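Local coordinates for argininosuccinate lyase (Chelativorans sp., PDB 6G3E), which catalyses carbon-nitrogen bond cleavage and formation as EDDS (ethylenediamine-N,N'-disuccinic acid) lyase, a tetrameric enzyme of the aspartase/fumarase superfamily, at residues 22-27 with 335-340; 217-222 with 484-489; 355-360 with 434-439. All blocks are in the same frame, centred on the assembly; numbering follows the deposited sequence.

Overall arrangement
From the N terminus, helix 20-31 opens the loop of contact 1, which closes when 335-340 of helix 329-348 comes up against 22-27. Before that closure the chain passes 217-222, where contact 2 opens, so the two loops cross. Contact 3 opens at 355-360, after contact 1 has closed, and shuts at 434-439, tying helix 353-362 to the start of helix 436-442. Its whole loop is nested inside that of contact 2, which ends only when the long helix 451-500 brings 484-489 back to the end of helix 212-218. Contact 1 ties an N-terminal helix to the helical core. Contacts 2 and 3 lie on opposite sides of the chain's centre, their own centres about 59 Å apart.

Contact 1 of 3, residues 22-27 with 335-340; sequences FQELYD and LIAATH
OE1 of E24 lies at the edge of the H340 imidazole, in the ring plane, while the carboxylate and ring planes stand 83° apart. ND1 of H340 donates to OE1 of E24 over 2.8 Å with an N-H...O angle of 163°, a fairly straight bond that uses the syn lone pair of the acceptor. On E24, CG lies anti to the carbonyl carbon (chi1 -66°) and the chain runs extended beyond it, which carries the carboxylate across to the ring.

Beside this polar bridge A337, with only a methyl group, faces helix 20-31. CB of A337 lies 4.0 Å from CB of E24, and it also approaches the backbone O of E24 at 3.8 Å. L25 leans in with one branch: its CD2 lies 4.0 Å from CB of A337 and 3.9 Å from the backbone N of A338. The small A337 is consistent with the close approach here, the CA atoms of L25 and A337 being 5.3 Å apart and the axes of the two nearly antiparallel segments approaching to 8.0 Å.

The other faces of the helices serve different neighbours. L335 packs on helices 236-262 and 112-147 and I336 on the latter, whereas F22 and Y26 pack against helix 290-301. The ring of Y26, which has F22 CD1 and Q23 O in plane at its edge, also makes a cation-pi contact with K18.

Contact 1 thus pairs a His-carboxylate hydrogen bond with close antiparallel helix packing at A337, laying helix 20-31 over the long-helix core of the aspartase/fumarase fold. That helix carries Y26, a fumarate-binding residue, and L25 lies beside R294 of the same site.

Contact 2 of 3, residues 217-222 with 484-489; sequences ALLGFD and QTLADS
The backbone carbonyl of L218 faces carbon rather than a donor across this contact: its O lies 3.9 Å from CB of L486 and equally far from CD2 of the same residue. No hydrogen bond joins 217-222 to 484-489. L218 is the last residue of helix 212-218, which is closed by a Schellman motif with G220 at positive phi, G220 N bonded to A217 O at 3.2 Å and F221 N to the carbonyl before it. L218 carries most of the contact from this side, while L219, whose CB points away, reaches helix 451-500 with CD2.

L486 answers both. With CG anti to the backbone N (chi1 180°), it puts CD1 at 4.3 Å from CD2 of L218, while CD2 reaches to 4.4 Å from CD2 of L219. The L218 side chain also crosses that of T485 at about a right angle, where its CD2 touches the methyl CG2 at 4.0 Å. T485 offers that methyl because OG1 is turned back along its own helix and bonds to N481 O. S489 behaves likewise: OG donates to T485 O at 2.9 Å, and that oxygen receives S489 N from the opposite face of its carbonyl plane.

Helix 35-56 backs the contact, with V52 against L218, A49 and I46 against L219 and Q45 against L486, and R125 bonds to the carbonyl of L219. The polar groups of T485 and S489 thus find partners within their own helix, so that across this contact the helix end and helix 451-500 are joined by apolar packing without directional bonds.

Contact 3 of 3, residues 355-360 with 434-439; sequences RMRQYA and LDPWQN
P436, R357 and A360 bury the most surface here, and the proline ring touches both of the others. CB of P436 sits 3.8 Å from CB of A360, an apolar contact between the first turn of helix 436-442 and the face of helix 353-362. The neighbouring ring carbon, CG, lies over one face of the R357 guanidinium, 4.0 Å from NH2.

R357 gets there by leaving its helix with CG anti to the backbone N (chi1 176°) and then bending at chi3 (-137°), which brings the guanidinium up to P436 CG. NH1 approaches W437 CB obliquely. NH1 is also the nearest guanidinium atom to OD1 of D435, 3.9 Å away, a long salt bridge in which OD1 lies near the guanidinium plane at its edge, the two planar groups being 70° apart.

D435 is chiefly the N-cap of helix 436-442. Its OD1 takes two weak bonds, from W437 N at 3.0 Å and Q438 N at 3.3 Å, while OD2 accepts a hydrogen bond from Q438 NE2 at 3.1 Å, from above the carboxylate plane. With an alanine here, the amides of the first turn would probably lose their cap and R357 its acidic neighbour across the contact.

Beyond the two segments, R357 and A360 rest on V153 and V155 of strand 153-158, and Y359 packs on E266 of a second subunit. The contact joins helix 353-362 to the aspartate-capped, proline-first start of helix 436-442, which belongs to the argininosuccinate lyase C-terminal family region.

Contact 1 of 3, residues 22-27 with 335-340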
ATOM      1  N   PHE A  22      23.454   4.890  16.281  1.00 14.86           N
ATOM      2  CA  PHE A  22      22.711   6.096  15.926  1.00 13.63           C
ATOM      3  C   PHE A  22      23.205   6.620  14.579  1.00 12.35           C
ATOM      4  O   PHE A  22      22.416   6.971  13.707  1.00 14.73           O
ATOM      5  CB  PHE A  22      22.882   7.145  17.036  1.00 14.51           C
ATOM      6  CG  PHE A  22      22.091   8.419  16.849  1.00 11.97           C
ATOM      7  CD1 PHE A  22      21.000   8.494  15.998  1.00 15.31           C
ATOM      8  CD2 PHE A  22      22.459   9.556  17.555  1.00 15.40           C
ATOM      9  CE1 PHE A  22      20.286   9.683  15.864  1.00 14.04           C
ATOM     10  CE2 PHE A  22      21.757  10.745  17.423  1.00 17.79           C
ATOM     11  CZ  PHE A  22      20.675  10.811  16.567  1.00 13.42           C
ATOM     12  N   GLN A  23      24.523   6.645  14.414  1.00 11.10           N
ATOM     13  CA  GLN A  23      25.146   7.135  13.186  1.00 17.53           C
ATOM     14  C   GLN A  23      24.744   6.312  11.954  1.00 14.07           C
ATOM     15  O   GLN A  23      24.621   6.860  10.855  1.00 14.71           O
ATOM     16  CB  GLN A  23      26.672   7.137  13.346  1.00 15.89           C
ATOM     17  CG  GLN A  23      27.454   7.683  12.153  1.00 17.37           C
ATOM     18  CD  GLN A  23      27.115   9.125  11.824  1.00 23.02           C
ATOM     19  OE1 GLN A  23      27.231  10.014  12.669  1.00 18.78           O
ATOM     20  NE2 GLN A  23      26.698   9.365  10.587  1.00 23.62           N
ATOM     21  N   GLU A  24      24.536   5.008  12.138  1.00 15.81           N
ATOM     22  CA  GLU A  24      24.145   4.130  11.029  1.00 14.54           C
ATOM     23  C   GLU A  24      22.907   4.649  10.301  1.00 13.40           C
ATOM     24  O   GLU A  24      22.794   4.519   9.085  1.00 12.70           O
ATOM     25  CB  GLU A  24      23.877   2.703  11.519  1.00 15.40           C
ATOM     26  CG  GLU A  24      25.099   1.974  12.054  1.00 28.31           C
ATOM     27  CD  GLU A  24      24.786   0.552  12.503  1.00 32.18           C
ATOM     28  OE1 GLU A  24      23.913  -0.091  11.884  1.00 16.92           O
ATOM     29  OE2 GLU A  24      25.410   0.079  13.480  1.00 36.82           O
ATOM     30  N   LEU A  25      21.982   5.237  11.054  1.00 11.44           N
ATOM     31  CA  LEU A  25      20.751   5.775  10.484  1.00 13.08           C
ATOM     32  C   LEU A  25      21.002   6.909   9.487  1.00 16.27           C
ATOM     33  O   LEU A  25      20.139   7.216   8.664  1.00 12.72           O
ATOM     34  CB  LEU A  25      19.829   6.275  11.600  1.00 14.20           C
ATOM     35  CG  LEU A  25      19.116   5.182  12.398  1.00 10.15           C
ATOM     36  CD1 LEU A  25      18.573   5.736  13.700  1.00 14.66           C
ATOM     37  CD2 LEU A  25      17.998   4.571  11.567  1.00 12.76           C
ATOM     38  N   TYR A  26      22.174   7.529   9.570  1.00 16.74           N
ATOM     39  CA  TYR A  26      22.513   8.645   8.694  1.00 16.14           C
ATOM     40  C   TYR A  26      23.394   8.224   7.519  1.00 15.96           C
ATOM     41  O   TYR A  26      23.590   9.004   6.589  1.00 19.35           O
ATOM     42  CB  TYR A  26      23.215   9.750   9.492  1.00 13.91           C
ATOM     43  CG  TYR A  26      22.324  10.407  10.520  1.00 15.75           C
ATOM     44  CD1 TYR A  26      22.237   9.908  11.813  1.00 17.77           C
ATOM     45  CD2 TYR A  26      21.559  11.518  10.194  1.00 24.46           C
ATOM     46  CE1 TYR A  26      21.417  10.501  12.754  1.00 19.22           C
ATOM     47  CE2 TYR A  26      20.733  12.116  11.130  1.00 31.76           C
ATOM     48  CZ  TYR A  26      20.666  11.602  12.405  1.00 21.10           C
ATOM     49  OH  TYR A  26      19.845  12.197  13.334  1.00 21.62           O
ATOM     50  N   ASP A  27      23.913   6.998   7.557  1.00 15.56           N
ATOM     51  CA  ASP A  27      24.880   6.546   6.558  1.00 19.45           C
ATOM     52  C   ASP A  27      24.338   5.585   5.491  1.00 15.02           C
ATOM     53  O   ASP A  27      24.915   5.508   4.409  1.00 15.07           O
ATOM     54  CB  ASP A  27      26.063   5.869   7.259  1.00 18.70           C
ATOM     55  CG  ASP A  27      26.855   6.827   8.139  1.00 21.63           C
ATOM     56  OD1 ASP A  27      26.662   8.057   8.029  1.00 23.83           O
ATOM     57  OD2 ASP A  27      27.678   6.340   8.938  1.00 25.26           O
ATOM     58  N   LEU A 335      16.561  -1.304   7.614  1.00  7.72           N
ATOM     59  CA  LEU A 335      16.060  -2.159   8.684  1.00 11.95           C
ATOM     60  C   LEU A 335      17.153  -2.422   9.702  1.00  8.39           C
ATOM     61  O   LEU A 335      16.920  -2.331  10.908  1.00  7.76           O
ATOM     62  CB  LEU A 335      15.535  -3.486   8.126  1.00 10.48           C
ATOM     63  CG  LEU A 335      14.953  -4.464   9.156  1.00  6.90           C
ATOM     64  CD1 LEU A 335      13.869  -5.310   8.501  1.00  9.21           C
ATOM     65  CD2 LEU A 335      16.009  -5.376   9.763  1.00 10.97           C
ATOM     66  N   ILE A 336      18.341  -2.764   9.209  1.00  8.44           N
ATOM     67  CA  ILE A 336      19.467  -3.084  10.075  1.00 10.13           C
ATOM     68  C   ILE A 336      19.889  -1.852  10.880  1.00 12.04           C
ATOM     69  O   ILE A 336      20.161  -1.949  12.077  1.00 11.01           O
ATOM     70  CB  ILE A 336      20.671  -3.631   9.257  1.00 12.44           C
ATOM     71  CG1 ILE A 336      20.310  -4.959   8.578  1.00 14.02           C
ATOM     72  CG2 ILE A 336      21.897  -3.824  10.148  1.00  9.69           C
ATOM     73  CD1 ILE A 336      20.045  -6.124   9.536  1.00 10.83           C
ATOM     74  N   ALA A 337      19.944  -0.695  10.229  1.00 14.03           N
ATOM     75  CA  ALA A 337      20.271   0.543  10.933  1.00 12.31           C
ATOM     76  C   ALA A 337      19.273   0.839  12.054  1.00  9.91           C
ATOM     77  O   ALA A 337      19.672   1.186  13.167  1.00  9.51           O
ATOM     78  CB  ALA A 337      20.322   1.717   9.960  1.00 10.32           C
ATOM     79  N   ALA A 338      17.982   0.711  11.762  1.00  8.08           N
ATOM     80  CA  ALA A 338      16.952   0.987  12.759  1.00  8.37           C
ATOM     81  C   ALA A 338      17.006  -0.024  13.903  1.00  8.41           C
ATOM     82  O   ALA A 338      16.843   0.340  15.069  1.00  9.52           O
ATOM     83  CB  ALA A 338      15.572   0.983  12.120  1.00  9.52           C
ATOM     84  N   THR A 339      17.244  -1.289  13.567  1.00  9.21           N
ATOM     85  CA  THR A 339      17.310  -2.347  14.574  1.00  9.10           C
ATOM     86  C   THR A 339      18.514  -2.138  15.490  1.00  9.54           C
ATOM     87  O   THR A 339      18.404  -2.256  16.705  1.00  9.54           O
ATOM     88  CB  THR A 339      17.378  -3.734  13.914  1.00 10.47           C
ATOM     89  OG1 THR A 339      16.207  -3.927  13.112  1.00 11.50           O
ATOM     90  CG2 THR A 339      17.452  -4.839  14.954  1.00 11.88           C
ATOM     91  N   HIS A 340      19.663  -1.815  14.909  1.00 10.66           N
ATOM     92  CA  HIS A 340      20.849  -1.496  15.700  1.00 12.60           C
ATOM     93  C   HIS A 340      20.634  -0.267  16.584  1.00 11.22           C
ATOM     94  O   HIS A 340      21.018  -0.259  17.754  1.00 11.52           O
ATOM     95  CB  HIS A 340      22.056  -1.265  14.788  1.00 12.30           C
ATOM     96  CG  HIS A 340      22.646  -2.521  14.230  1.00 11.33           C
ATOM     97  ND1 HIS A 340      23.521  -2.521  13.163  1.00 13.78           N
ATOM     98  CD2 HIS A 340      22.486  -3.819  14.584  1.00 14.72           C
ATOM     99  CE1 HIS A 340      23.878  -3.763  12.889  1.00 17.06           C
ATOM    100  NE2 HIS A 340      23.268  -4.570  13.739  1.00 13.60           N
TER

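Contact 2 of 3, residues 217-222 with 484-489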
ATOM      1  N   ALA A 217      23.904 -28.051  -3.615  1.00 14.80           N
ATOM      2  CA  ALA A 217      24.792 -28.322  -2.487  1.00 13.62           C
ATOM      3  C   ALA A 217      26.032 -27.428  -2.495  1.00 15.18           C
ATOM      4  O   ALA A 217      26.458 -26.946  -1.443  1.00 14.48           O
ATOM      5  CB  ALA A 217      25.207 -29.787  -2.491  1.00 14.90           C
ATOM      6  N   LEU A 218      26.614 -27.208  -3.672  1.00 17.70           N
ATOM      7  CA  LEU A 218      27.817 -26.381  -3.781  1.00 13.01           C
ATOM      8  C   LEU A 218      27.550 -24.923  -3.421  1.00 14.29           C
ATOM      9  O   LEU A 218      28.475 -24.195  -3.062  1.00 13.93           O
ATOM     10  CB  LEU A 218      28.399 -26.459  -5.197  1.00 14.06           C
ATOM     11  CG  LEU A 218      29.088 -27.768  -5.595  1.00 12.28           C
ATOM     12  CD1 LEU A 218      29.331 -27.801  -7.095  1.00 13.50           C
ATOM     13  CD2 LEU A 218      30.398 -27.941  -4.837  1.00 15.52           C
ATOM     14  N   LEU A 219      26.291 -24.501  -3.515  1.00 13.58           N
ATOM     15  CA  LEU A 219      25.914 -23.114  -3.224  1.00 10.20           C
ATOM     16  C   LEU A 219      25.201 -22.955  -1.877  1.00 10.31           C
ATOM     17  O   LEU A 219      24.651 -21.890  -1.582  1.00 12.97           O
ATOM     18  CB  LEU A 219      25.030 -22.569  -4.350  1.00 14.52           C
ATOM     19  CG  LEU A 219      25.741 -22.394  -5.695  1.00 15.32           C
ATOM     20  CD1 LEU A 219      24.741 -22.233  -6.825  1.00 13.39           C
ATOM     21  CD2 LEU A 219      26.685 -21.199  -5.650  1.00 16.68           C
ATOM     22  N   GLY A 220      25.213 -24.006  -1.061  1.00  9.96           N
ATOM     23  CA  GLY A 220      24.711 -23.924   0.302  1.00 12.04           C
ATOM     24  C   GLY A 220      23.205 -24.040   0.464  1.00 12.56           C
ATOM     25  O   GLY A 220      22.692 -23.906   1.575  1.00 14.28           O
ATOM     26  N   PHE A 221      22.488 -24.284  -0.629  1.00 13.79           N
ATOM     27  CA  PHE A 221      21.039 -24.470  -0.558  1.00 12.24           C
ATOM     28  C   PHE A 221      20.698 -25.779   0.157  1.00 15.93           C
ATOM     29  O   PHE A 221      21.494 -26.712   0.134  1.00 15.59           O
ATOM     30  CB  PHE A 221      20.428 -24.451  -1.965  1.00 14.13           C
ATOM     31  CG  PHE A 221      20.432 -23.092  -2.615  1.00 12.78           C
ATOM     32  CD1 PHE A 221      19.508 -22.125  -2.245  1.00 12.79           C
ATOM     33  CD2 PHE A 221      21.343 -22.792  -3.620  1.00  9.58           C
ATOM     34  CE1 PHE A 221      19.503 -20.876  -2.849  1.00 13.26           C
ATOM     35  CE2 PHE A 221      21.352 -21.535  -4.229  1.00 10.81           C
ATOM     36  CZ  PHE A 221      20.420 -20.582  -3.848  1.00 12.24           C
ATOM     37  N   ASP A 222      19.526 -25.839   0.792  1.00 11.58           N
ATOM     38  CA  ASP A 222      19.102 -27.031   1.541  1.00 14.22           C
ATOM     39  C   ASP A 222      18.087 -27.871   0.773  1.00 17.98           C
ATOM     40  O   ASP A 222      17.521 -28.819   1.313  1.00 27.13           O
ATOM     41  CB  ASP A 222      18.494 -26.644   2.897  1.00 17.18           C
ATOM     42  CG  ASP A 222      19.527 -26.119   3.874  1.00 40.50           C
ATOM     43  OD1 ASP A 222      20.694 -26.562   3.810  1.00 46.17           O
ATOM     44  OD2 ASP A 222      19.169 -25.260   4.713  1.00 35.08           O
ATOM     45  N   GLN A 484      33.432 -23.315   1.140  1.00 17.92           N
ATOM     46  CA  GLN A 484      34.783 -23.873   1.197  1.00 20.67           C
ATOM     47  C   GLN A 484      34.927 -25.061   0.250  1.00 16.02           C
ATOM     48  O   GLN A 484      35.950 -25.215  -0.421  1.00 18.65           O
ATOM     49  CB  GLN A 484      35.138 -24.306   2.622  1.00 18.83           C
ATOM     50  CG  GLN A 484      36.612 -24.669   2.804  1.00 28.10           C
ATOM     51  CD  GLN A 484      37.544 -23.536   2.406  1.00 38.73           C
ATOM     52  OE1 GLN A 484      38.318 -23.656   1.455  1.00 43.35           O
ATOM     53  NE2 GLN A 484      37.463 -22.424   3.128  1.00 43.01           N
ATOM     54  N   THR A 485      33.903 -25.907   0.213  1.00 17.09           N
ATOM     55  CA  THR A 485      33.882 -27.053  -0.691  1.00 17.08           C
ATOM     56  C   THR A 485      33.996 -26.577  -2.134  1.00 18.92           C
ATOM     57  O   THR A 485      34.727 -27.151  -2.948  1.00 14.16           O
ATOM     58  CB  THR A 485      32.592 -27.891  -0.514  1.00 16.03           C
ATOM     59  OG1 THR A 485      32.576 -28.478   0.791  1.00 18.08           O
ATOM     60  CG2 THR A 485      32.497 -29.005  -1.560  1.00 20.89           C
ATOM     61  N   LEU A 486      33.276 -25.507  -2.443  1.00 13.85           N
ATOM     62  CA  LEU A 486      33.279 -24.960  -3.795  1.00 14.22           C
ATOM     63  C   LEU A 486      34.655 -24.418  -4.165  1.00 12.58           C
ATOM     64  O   LEU A 486      35.177 -24.720  -5.236  1.00 13.65           O
ATOM     65  CB  LEU A 486      32.222 -23.861  -3.926  1.00 15.41           C
ATOM     66  CG  LEU A 486      32.115 -23.187  -5.297  1.00 12.21           C
ATOM     67  CD1 LEU A 486      31.928 -24.216  -6.401  1.00 14.69           C
ATOM     68  CD2 LEU A 486      30.966 -22.182  -5.310  1.00 14.82           C
ATOM     69  N   ALA A 487      35.241 -23.622  -3.275  1.00 15.69           N
ATOM     70  CA  ALA A 487      36.570 -23.061  -3.512  1.00 18.67           C
ATOM     71  C   ALA A 487      37.610 -24.163  -3.703  1.00 18.34           C
ATOM     72  O   ALA A 487      38.477 -24.061  -4.574  1.00 16.10           O
ATOM     73  CB  ALA A 487      36.972 -22.151  -2.364  1.00 16.48           C
ATOM     74  N   ASP A 488      37.522 -25.210  -2.886  1.00 15.77           N
ATOM     75  CA  ASP A 488      38.436 -26.342  -2.991  1.00 18.18           C
ATOM     76  C   ASP A 488      38.281 -27.043  -4.333  1.00 20.97           C
ATOM     77  O   ASP A 488      39.268 -27.425  -4.966  1.00 15.27           O
ATOM     78  CB  ASP A 488      38.196 -27.346  -1.861  1.00 17.76           C
ATOM     79  CG  ASP A 488      38.609 -26.813  -0.500  1.00 21.29           C
ATOM     80  OD1 ASP A 488      39.236 -25.734  -0.432  1.00 23.84           O
ATOM     81  OD2 ASP A 488      38.303 -27.480   0.510  1.00 25.89           O
ATOM     82  N   SER A 489      37.034 -27.211  -4.760  1.00 12.56           N
ATOM     83  CA  SER A 489      36.739 -27.887  -6.014  1.00 16.24           C
ATOM     84  C   SER A 489      37.302 -27.110  -7.195  1.00 17.15           C
ATOM     85  O   SER A 489      37.846 -27.692  -8.130  1.00 16.07           O
ATOM     86  CB  SER A 489      35.231 -28.069  -6.173  1.00 18.56           C
ATOM     87  OG  SER A 489      34.718 -28.933  -5.173  1.00 16.38           O
TER

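Contact 3 of 3, residues 355-360 with 434-439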
ATOM      1  N   ARG A 355       9.817   9.361  39.310  1.00 16.99           N
ATOM      2  CA  ARG A 355       8.631   9.897  38.652  1.00 16.54           C
ATOM      3  C   ARG A 355       7.701   8.776  38.187  1.00 10.56           C
ATOM      4  O   ARG A 355       6.480   8.917  38.243  1.00 14.42           O
ATOM      5  CB  ARG A 355       8.986  10.785  37.461  1.00 13.26           C
ATOM      6  CG  ARG A 355       7.735  11.467  36.916  1.00 20.21           C
ATOM      7  CD  ARG A 355       7.996  12.638  36.000  1.00 31.34           C
ATOM      8  NE  ARG A 355       8.433  13.834  36.724  1.00 35.56           N
ATOM      9  CZ  ARG A 355       9.669  14.328  36.707  1.00 51.20           C
ATOM     10  NH1 ARG A 355      10.633  13.741  36.003  1.00 47.54           N
ATOM     11  NH2 ARG A 355       9.946  15.426  37.401  1.00 50.05           N
ATOM     12  N   MET A 356       8.278   7.673  37.719  1.00 13.03           N
ATOM     13  CA  MET A 356       7.481   6.506  37.342  1.00 12.45           C
ATOM     14  C   MET A 356       6.588   6.072  38.498  1.00 13.96           C
ATOM     15  O   MET A 356       5.381   5.873  38.332  1.00 12.82           O
ATOM     16  CB  MET A 356       8.368   5.339  36.929  1.00 13.67           C
ATOM     17  CG  MET A 356       8.940   5.430  35.530  1.00  9.83           C
ATOM     18  SD  MET A 356      10.123   4.108  35.255  1.00 15.48           S
ATOM     19  CE  MET A 356      10.292   4.150  33.468  1.00 13.05           C
ATOM     20  N   ARG A 357       7.191   5.921  39.673  1.00 13.38           N
ATOM     21  CA  ARG A 357       6.447   5.493  40.849  1.00 19.01           C
ATOM     22  C   ARG A 357       5.418   6.537  41.271  1.00 16.16           C
ATOM     23  O   ARG A 357       4.307   6.189  41.661  1.00 16.55           O
ATOM     24  CB  ARG A 357       7.389   5.194  42.014  1.00 18.28           C
ATOM     25  CG  ARG A 357       6.631   4.844  43.287  1.00 28.32           C
ATOM     26  CD  ARG A 357       7.531   4.338  44.402  1.00 39.20           C
ATOM     27  NE  ARG A 357       6.928   3.184  45.066  1.00 59.07           N
ATOM     28  CZ  ARG A 357       5.798   3.229  45.773  1.00 66.84           C
ATOM     29  NH1 ARG A 357       5.325   2.120  46.336  1.00 58.09           N
ATOM     30  NH2 ARG A 357       5.135   4.379  45.922  1.00 39.24           N
ATOM     31  N   GLN A 358       5.787   7.815  41.203  1.00 16.95           N
ATOM     32  CA  GLN A 358       4.866   8.888  41.575  1.00 16.24           C
ATOM     33  C   GLN A 358       3.580   8.854  40.744  1.00 16.81           C
ATOM     34  O   GLN A 358       2.487   8.984  41.292  1.00 15.73           O
ATOM     35  CB  GLN A 358       5.545  10.253  41.425  1.00 16.98           C
ATOM     36  CG  GLN A 358       4.645  11.435  41.770  1.00 28.28           C
ATOM     37  CD  GLN A 358       5.148  12.744  41.202  1.00 33.45           C
ATOM     38  OE1 GLN A 358       6.332  13.064  41.296  1.00 37.04           O
ATOM     39  NE2 GLN A 358       4.245  13.506  40.595  1.00 48.64           N
ATOM     40  N   TYR A 359       3.712   8.697  39.428  1.00 13.06           N
ATOM     41  CA  TYR A 359       2.547   8.573  38.556  1.00 12.29           C
ATOM     42  C   TYR A 359       1.700   7.371  38.954  1.00 10.12           C
ATOM     43  O   TYR A 359       0.478   7.469  39.038  1.00 12.59           O
ATOM     44  CB  TYR A 359       2.966   8.432  37.086  1.00 16.69           C
ATOM     45  CG  TYR A 359       3.482   9.698  36.426  1.00 15.18           C
ATOM     46  CD1 TYR A 359       3.292  10.951  36.999  1.00 22.79           C
ATOM     47  CD2 TYR A 359       4.152   9.633  35.219  1.00 21.40           C
ATOM     48  CE1 TYR A 359       3.766  12.097  36.383  1.00 20.85           C
ATOM     49  CE2 TYR A 359       4.625  10.772  34.599  1.00 19.72           C
ATOM     50  CZ  TYR A 359       4.432  11.998  35.179  1.00 16.71           C
ATOM     51  OH  TYR A 359       4.909  13.125  34.550  1.00 14.36           O
ATOM     52  N   ALA A 360       2.357   6.236  39.179  1.00 11.51           N
ATOM     53  CA  ALA A 360       1.665   5.018  39.586  1.00 13.57           C
ATOM     54  C   ALA A 360       0.874   5.230  40.877  1.00 15.25           C
ATOM     55  O   ALA A 360      -0.260   4.773  41.002  1.00 14.93           O
ATOM     56  CB  ALA A 360       2.659   3.879  39.755  1.00 14.53           C
ATOM     57  N   LEU A 434      -4.647   0.720  47.095  1.00 18.07           N
ATOM     58  CA  LEU A 434      -4.141   1.884  46.373  1.00 22.26           C
ATOM     59  C   LEU A 434      -2.613   1.959  46.345  1.00 21.07           C
ATOM     60  O   LEU A 434      -2.045   2.893  45.779  1.00 23.55           O
ATOM     61  CB  LEU A 434      -4.722   3.158  46.993  1.00 18.06           C
ATOM     62  CG  LEU A 434      -6.255   3.250  46.946  1.00 23.04           C
ATOM     63  CD1 LEU A 434      -6.758   4.525  47.612  1.00 37.56           C
ATOM     64  CD2 LEU A 434      -6.775   3.162  45.522  1.00 24.50           C
ATOM     65  N   ASP A 435      -1.953   0.972  46.944  1.00 22.84           N
ATOM     66  CA  ASP A 435      -0.491   0.886  46.929  1.00 21.39           C
ATOM     67  C   ASP A 435      -0.018   0.278  45.598  1.00 21.01           C
ATOM     68  O   ASP A 435      -0.255  -0.907  45.345  1.00 17.70           O
ATOM     69  CB  ASP A 435      -0.011   0.051  48.127  1.00 18.62           C
ATOM     70  CG  ASP A 435       1.510  -0.069  48.212  1.00 26.54           C
ATOM     71  OD1 ASP A 435       2.204  -0.001  47.177  1.00 24.63           O
ATOM     72  OD2 ASP A 435       2.017  -0.264  49.339  1.00 33.82           O
ATOM     73  N   PRO A 436       0.666   1.078  44.754  1.00 17.85           N
ATOM     74  CA  PRO A 436       1.009   0.592  43.408  1.00 16.04           C
ATOM     75  C   PRO A 436       1.949  -0.612  43.405  1.00 15.49           C
ATOM     76  O   PRO A 436       1.827  -1.462  42.528  1.00 17.77           O
ATOM     77  CB  PRO A 436       1.686   1.805  42.755  1.00 18.96           C
ATOM     78  CG  PRO A 436       2.207   2.599  43.887  1.00 18.18           C
ATOM     79  CD  PRO A 436       1.209   2.428  44.993  1.00 23.28           C
ATOM     80  N   TRP A 437       2.875  -0.692  44.356  1.00 14.03           N
ATOM     81  CA  TRP A 437       3.731  -1.868  44.435  1.00 11.61           C
ATOM     82  C   TRP A 437       2.908  -3.114  44.775  1.00 17.46           C
ATOM     83  O   TRP A 437       3.154  -4.198  44.235  1.00 12.98           O
ATOM     84  CB  TRP A 437       4.851  -1.677  45.463  1.00 17.48           C
ATOM     85  CG  TRP A 437       5.816  -2.832  45.476  1.00 18.36           C
ATOM     86  CD1 TRP A 437       6.169  -3.596  46.547  1.00 22.15           C
ATOM     87  CD2 TRP A 437       6.531  -3.362  44.353  1.00 21.78           C
ATOM     88  NE1 TRP A 437       7.060  -4.568  46.162  1.00 18.64           N
ATOM     89  CE2 TRP A 437       7.305  -4.441  44.820  1.00 23.06           C
ATOM     90  CE3 TRP A 437       6.596  -3.026  42.998  1.00 18.62           C
ATOM     91  CZ2 TRP A 437       8.129  -5.187  43.983  1.00 20.03           C
ATOM     92  CZ3 TRP A 437       7.419  -3.765  42.170  1.00 25.53           C
ATOM     93  CH2 TRP A 437       8.170  -4.833  42.664  1.00 25.75           C
ATOM     94  N   GLN A 438       1.926  -2.971  45.658  1.00 14.20           N
ATOM     95  CA  GLN A 438       1.055  -4.104  45.974  1.00 14.33           C
ATOM     96  C   GLN A 438       0.172  -4.474  44.785  1.00 13.78           C
ATOM     97  O   GLN A 438      -0.194  -5.640  44.632  1.00 14.27           O
ATOM     98  CB  GLN A 438       0.181  -3.815  47.194  1.00 17.55           C
ATOM     99  CG  GLN A 438       0.937  -3.872  48.525  1.00 20.35           C
ATOM    100  CD  GLN A 438       0.021  -3.662  49.713  1.00 36.22           C
ATOM    101  OE1 GLN A 438      -0.848  -4.489  49.994  1.00 35.92           O
ATOM    102  NE2 GLN A 438       0.198  -2.544  50.410  1.00 37.37           N
ATOM    103  N   ASN A 439      -0.180  -3.494  43.954  1.00 14.01           N
ATOM    104  CA  ASN A 439      -0.876  -3.789  42.701  1.00 15.20           C
ATOM    105  C   ASN A 439      -0.041  -4.739  41.858  1.00 14.71           C
ATOM    106  O   ASN A 439      -0.556  -5.701  41.294  1.00 18.18           O
ATOM    107  CB  ASN A 439      -1.165  -2.518  41.894  1.00 14.34           C
ATOM    108  CG  ASN A 439      -2.467  -1.843  42.286  1.00 15.18           C
ATOM    109  OD1 ASN A 439      -3.356  -1.656  41.452  1.00 16.90           O
ATOM    110  ND2 ASN A 439      -2.584  -1.461  43.553  1.00 14.82           N
TER